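Local atomic coordinates of alanine racemase (Actinobacillus succinogenes, PDB entry 3C3K), a protein that belongs to the periplasmic-binding-protein-like superfamily and probably binds a small ligand between its two alpha/beta lobes. Residues E31-K36 / K245-L250; N37-L42 / M64-I69. All coordinates share one frame; numbering follows the deposited sequence.

Interaction 1 (E31-K36 / K245-L250); sequences EKTAEK and KAVSLL
Thr-33 and Val-247 form the tight part of this helix-helix contact, their side chains sliding past each other in opposite directions. The methyl CG2 of Thr-33 rests on CG1 of Val-247 at 3.6 Å, and CB of Thr-33 lies 3.9 Å from the same methyl. With CG1 of Val-247 anti to its own backbone N (chi1 175°), that branch reaches into the opposing helix far enough to approach the backbone N of Ala-34 at 3.8 Å. Against CB of Ala-34 the packing slackens to 4.3 Å from CG1 of Val-247. The short helix segments approach to 8.5 Å between axes, at 33° between their N-to-C directions, with Thr-33 level with Val-247. On the looser, more solvent-facing flank, Thr-33 CG2 is 4.2 Å from OG of Ser-248, a distance at which the hydroxyl merely borders the methyl. Lys-32, exposed to solvent, turns its end away from this packing and forms a salt bridge with Glu-240, about two turns before Val-247 in helix 239-254. Glu-31 hydrogen-bonds Asn-45 of the second subunit and Glu-35 forms a salt bridge with Arg-52 of the same subunit. Toward the interior, Ala-34 packs on Ile-41 while Ala-246 touches Val-90 and Cys-92, tying both helices to the central sheet. Helices 21-35 and 239-254, far apart in sequence, thus pack side by side against one face of the parallel sheet, as in the layered alpha/beta lobes of periplasmic-binding-protein-like folds.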
loop_
_atom_site.group_PDB
_atom_site.type_symbol
_atom_site.label_atom_id
_atom_site.label_comp_id
_atom_site.label_asym_id
_atom_site.label_seq_id
_atom_site.Cartn_x
_atom_site.Cartn_y
_atom_site.Cartn_z
ATOM N N GLU B 31 6.834 12.843 -4.509
ATOM C CA GLU B 31 8.145 12.491 -5.040
ATOM C C GLU B 31 8.339 13.076 -6.425
ATOM O O GLU B 31 9.410 13.542 -6.758
ATOM C CB GLU B 31 8.277 10.985 -5.185
ATOM C CG GLU B 31 8.316 10.209 -3.909
ATOM C CD GLU B 31 8.157 8.686 -4.134
ATOM O OE1 GLU B 31 7.483 8.237 -5.119
ATOM O OE2 GLU B 31 8.739 7.960 -3.313
ATOM N N LYS B 32 7.294 13.071 -7.229
ATOM C CA LYS B 32 7.440 13.558 -8.600
ATOM C C LYS B 32 7.820 15.008 -8.581
ATOM O O LYS B 32 8.746 15.368 -9.238
ATOM C CB LYS B 32 6.164 13.397 -9.388
ATOM C CG LYS B 32 6.068 12.027 -10.067
ATOM C CD LYS B 32 4.671 11.887 -10.605
ATOM C CE LYS B 32 4.424 13.075 -11.563
ATOM N NZ LYS B 32 3.226 12.831 -12.421
ATOM N N THR B 33 7.093 15.827 -7.828
ATOM C CA THR B 33 7.416 17.260 -7.780
ATOM C C THR B 33 8.690 17.556 -7.057
ATOM O O THR B 33 9.456 18.373 -7.536
ATOM C CB THR B 33 6.234 18.130 -7.376
ATOM O OG1 THR B 33 5.196 17.889 -8.346
ATOM C CG2 THR B 33 6.593 19.621 -7.413
ATOM N N ALA B 34 8.935 16.889 -5.923
ATOM C CA ALA B 34 10.146 17.146 -5.131
ATOM C C ALA B 34 11.395 16.839 -5.944
ATOM O O ALA B 34 12.315 17.654 -5.954
ATOM C CB ALA B 34 10.120 16.370 -3.774
ATOM N N GLU B 35 11.417 15.735 -6.713
ATOM C CA GLU B 35 12.656 15.303 -7.315
ATOM C C GLU B 35 13.006 16.100 -8.585
ATOM O O GLU B 35 14.142 16.011 -9.057
ATOM C CB GLU B 35 12.651 13.806 -7.610
ATOM C CG GLU B 35 12.402 12.962 -6.358
ATOM C CD GLU B 35 12.785 11.480 -6.481
ATOM O OE1 GLU B 35 12.358 10.819 -7.438
ATOM O OE2 GLU B 35 13.459 10.958 -5.576
ATOM N N LYS B 36 12.058 16.887 -9.102
ATOM C CA LYS B 36 12.317 17.876 -10.181
ATOM C C LYS B 36 12.876 19.179 -9.660
ATOM O O LYS B 36 13.312 20.049 -10.448
ATOM C CB LYS B 36 11.026 18.271 -10.899
ATOM C CG LYS B 36 10.477 17.173 -11.798
ATOM C CD LYS B 36 11.384 16.850 -13.046
ATOM C CE LYS B 36 10.719 15.796 -13.938
ATOM N NZ LYS B 36 11.766 15.413 -14.947
ATOM N N LYS B 245 0.846 19.143 -5.430
ATOM C CA LYS B 245 0.462 20.502 -5.030
ATOM C C LYS B 245 1.017 20.785 -3.660
ATOM O O LYS B 245 1.482 21.904 -3.400
ATOM C CB LYS B 245 -1.090 20.708 -5.144
ATOM C CG LYS B 245 -1.618 22.168 -4.782
ATOM C CD LYS B 245 -0.894 23.231 -5.624
ATOM C CE LYS B 245 -1.813 24.251 -6.227
ATOM N NZ LYS B 245 -1.099 25.063 -7.296
ATOM N N ALA B 246 1.014 19.776 -2.768
ATOM C CA ALA B 246 1.567 19.964 -1.434
ATOM C C ALA B 246 3.026 20.396 -1.557
ATOM O O ALA B 246 3.423 21.402 -1.007
ATOM C CB ALA B 246 1.353 18.714 -0.519
ATOM N N VAL B 247 3.798 19.723 -2.390
ATOM C CA VAL B 247 5.183 20.140 -2.650
ATOM C C VAL B 247 5.317 21.521 -3.196
ATOM O O VAL B 247 6.195 22.279 -2.715
ATOM C CB VAL B 247 5.935 19.129 -3.549
ATOM C CG1 VAL B 247 7.356 19.649 -3.907
ATOM C CG2 VAL B 247 5.979 17.815 -2.834
ATOM N N SER B 248 4.478 21.852 -4.181
ATOM C CA SER B 248 4.409 23.189 -4.720
ATOM C C SER B 248 4.201 24.274 -3.680
ATOM O O SER B 248 4.836 25.339 -3.775
ATOM C CB SER B 248 3.325 23.317 -5.783
ATOM O OG SER B 248 3.925 22.868 -6.985
ATOM N N LEU B 249 3.334 23.983 -2.709
ATOM C CA LEU B 249 3.086 24.907 -1.617
ATOM C C LEU B 249 4.284 24.980 -0.678
ATOM O O LEU B 249 4.599 26.086 -0.111
ATOM C CB LEU B 249 1.785 24.550 -0.871
ATOM C CG LEU B 249 0.436 24.574 -1.626
ATOM C CD1 LEU B 249 -0.754 24.151 -0.694
ATOM C CD2 LEU B 249 0.217 25.952 -2.157
ATOM N N LEU B 250 4.948 23.846 -0.488
ATOM C CA LEU B 250 6.125 23.783 0.374
ATOM C C LEU B 250 7.252 24.562 -0.267
ATOM O O LEU B 250 8.041 25.187 0.419
ATOM C CB LEU B 250 6.610 22.330 0.617
ATOM C CG LEU B 250 7.497 22.171 1.851
ATOM C CD1 LEU B 250 6.602 22.234 3.072
ATOM C CD2 LEU B 250 8.230 20.822 1.831
#

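Interaction 2 (N37-L42 / M64-I69); sequences NGYRIL and MVDGVI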
loop_
_atom_site.group_PDB
_atom_site.type_symbol
_atom_site.label_atom_id
_atom_site.label_comp_id
_atom_site.label_asym_id
_atom_site.label_seq_id
_atom_site.Cartn_x
_atom_site.Cartn_y
_atom_site.Cartn_z
ATOM N N ASN B 37 12.807 19.332 -8.347
ATOM C CA ASN B 37 13.225 20.538 -7.680
ATOM C C ASN B 37 14.398 20.357 -6.769
ATOM O O ASN B 37 14.625 21.223 -5.925
ATOM C CB ASN B 37 12.048 21.112 -6.937
ATOM C CG ASN B 37 11.077 21.775 -7.874
ATOM O OD1 ASN B 37 11.302 22.902 -8.288
ATOM N ND2 ASN B 37 10.003 21.093 -8.223
ATOM N N GLY B 38 15.111 19.231 -6.900
ATOM C CA GLY B 38 16.363 19.034 -6.186
ATOM C C GLY B 38 16.141 18.487 -4.785
ATOM O O GLY B 38 16.971 18.668 -3.874
ATOM N N TYR B 39 15.033 17.811 -4.583
ATOM C CA TYR B 39 14.791 17.214 -3.263
ATOM C C TYR B 39 14.545 15.745 -3.381
ATOM O O TYR B 39 13.961 15.313 -4.355
ATOM C CB TYR B 39 13.585 17.879 -2.611
ATOM C CG TYR B 39 13.883 19.271 -2.143
ATOM C CD1 TYR B 39 14.418 19.500 -0.870
ATOM C CD2 TYR B 39 13.597 20.369 -2.936
ATOM C CE1 TYR B 39 14.733 20.765 -0.437
ATOM C CE2 TYR B 39 13.916 21.652 -2.503
ATOM C CZ TYR B 39 14.458 21.824 -1.232
ATOM O OH TYR B 39 14.752 23.076 -0.768
ATOM N N ARG B 40 14.991 15.000 -2.369
ATOM C CA ARG B 40 14.548 13.643 -2.112
ATOM C C ARG B 40 13.696 13.593 -0.826
ATOM O O ARG B 40 13.639 14.555 -0.051
ATOM C CB ARG B 40 15.765 12.702 -1.948
ATOM C CG ARG B 40 16.821 12.844 -3.031
ATOM C CD ARG B 40 16.246 12.301 -4.316
ATOM N NE ARG B 40 17.217 12.310 -5.393
ATOM C CZ ARG B 40 17.062 11.703 -6.562
ATOM N NH1 ARG B 40 15.941 11.055 -6.870
ATOM N NH2 ARG B 40 18.023 11.821 -7.456
ATOM N N ILE B 41 13.052 12.463 -0.597
ATOM C CA ILE B 41 11.951 12.411 0.341
ATOM C C ILE B 41 12.248 11.435 1.473
ATOM O O ILE B 41 12.648 10.306 1.225
ATOM C CB ILE B 41 10.667 11.958 -0.441
ATOM C CG1 ILE B 41 10.270 12.999 -1.535
ATOM C CG2 ILE B 41 9.524 11.675 0.469
ATOM C CD1 ILE B 41 9.926 14.356 -0.954
ATOM N N LEU B 42 12.063 11.857 2.720
ATOM C CA LEU B 42 12.109 10.897 3.817
ATOM C C LEU B 42 10.703 10.747 4.359
ATOM O O LEU B 42 9.974 11.768 4.512
ATOM C CB LEU B 42 13.030 11.354 4.915
ATOM C CG LEU B 42 14.534 11.185 4.820
ATOM C CD1 LEU B 42 15.109 11.838 6.062
ATOM C CD2 LEU B 42 14.954 9.726 4.702
ATOM N N MET B 64 18.452 18.182 8.792
ATOM C CA MET B 64 18.498 17.136 7.750
ATOM C C MET B 64 17.358 17.299 6.721
ATOM O O MET B 64 17.423 16.811 5.620
ATOM C CB MET B 64 18.421 15.757 8.396
ATOM C CG MET B 64 19.596 15.398 9.326
ATOM S SD MET B 64 21.209 15.095 8.457
ATOM C CE MET B 64 20.646 14.157 7.057
ATOM N N VAL B 65 16.286 17.986 7.067
ATOM C CA VAL B 65 15.261 18.232 6.071
ATOM C C VAL B 65 14.925 19.702 6.112
ATOM O O VAL B 65 15.074 20.350 7.194
ATOM C CB VAL B 65 13.956 17.422 6.348
ATOM C CG1 VAL B 65 14.222 15.904 6.385
ATOM C CG2 VAL B 65 13.317 17.879 7.653
ATOM N N ASP B 66 14.485 20.200 4.940
ATOM C CA ASP B 66 14.139 21.577 4.704
ATOM C C ASP B 66 12.656 21.945 4.914
ATOM O O ASP B 66 12.293 23.125 4.802
ATOM C CB ASP B 66 14.527 21.924 3.266
ATOM C CG ASP B 66 16.041 22.088 3.067
ATOM O OD1 ASP B 66 16.835 21.730 3.974
ATOM O OD2 ASP B 66 16.433 22.584 1.974
ATOM N N GLY B 67 11.807 20.987 5.267
ATOM C CA GLY B 67 10.366 21.284 5.366
ATOM C C GLY B 67 9.587 19.997 5.594
ATOM O O GLY B 67 10.125 18.908 5.400
ATOM N N VAL B 68 8.352 20.119 6.078
ATOM C CA VAL B 68 7.516 18.962 6.391
ATOM C C VAL B 68 6.113 19.032 5.704
ATOM O O VAL B 68 5.476 20.070 5.682
ATOM C CB VAL B 68 7.488 18.725 7.954
ATOM C CG1 VAL B 68 7.243 19.974 8.660
ATOM C CG2 VAL B 68 6.437 17.657 8.395
ATOM N N ILE B 69 5.703 17.921 5.063
ATOM C CA ILE B 69 4.304 17.719 4.616
ATOM C C ILE B 69 3.726 16.679 5.505
ATOM O O ILE B 69 4.359 15.662 5.737
ATOM C CB ILE B 69 4.250 17.264 3.159
ATOM C CG1 ILE B 69 4.877 18.354 2.307
ATOM C CG2 ILE B 69 2.760 17.006 2.700
ATOM C CD1 ILE B 69 5.147 17.903 0.835
#
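Tyr-39 and Asp-66 cross at about a right angle near the edge of the parallel sheet of a Rossmann-like lobe, where strand 9-15 separates strand 39-45 from strand 68-70. The carboxylate meets the rim of the ring and not its face, the two planes standing 74° apart. The phenol OH of Tyr-39 donates to OD2 of Asp-66 across 3.3 Å, a long bond that uses the anti lone pair of the oxygen, turned away from OD1. Beside it, CE1 of Tyr-39 lies 3.5 Å from the same OD2, and CB of Asp-66 is 3.9 Å from CE1, so the acid sits alongside the hydroxyl corner of the ring. With CG of Tyr-39 anti to the carbonyl carbon (chi1 -73°), the ring leans across Leu-11 of the intervening strand and bridges to Asp-66, while Leu-251 and Ile-254 pack on it from helix 239-254. Three residues further on, the alternation of the strand sends Leu-42 to the other face of the sheet, where it joins Leu-59 from the helical crossover and touches Cys-56 of the second subunit. Val-65, also against Leu-59 and Leu-60, meets Leu-42 obliquely in this apolar layer. Their touch is a light one between branch ends: CD1 of Leu-42 is 4.2 Å from CG1 of Val-65.

How the interactions relate
From the N terminus, strand 9-15 leads into helix 21-35, whose last turns carry the first half of interaction 1, and the chain then turns straight into strand 39-45 of interaction 2. That contact closes early, after the crossover through helices 50-56 and 58-61, whereas interaction 1 waits for helix 239-254, so the shorter loop lies wholly within the longer. Their centres lie about 9 Å apart. Ala-34 O and Tyr-39 N, 3.0 Å apart in a probable hydrogen bond, and a salt bridge of Glu-35 with Arg-40 couple them. Interaction 1 joins two helices on one sheet face; interaction 2 joins the edge strand to the run into strand 68-70.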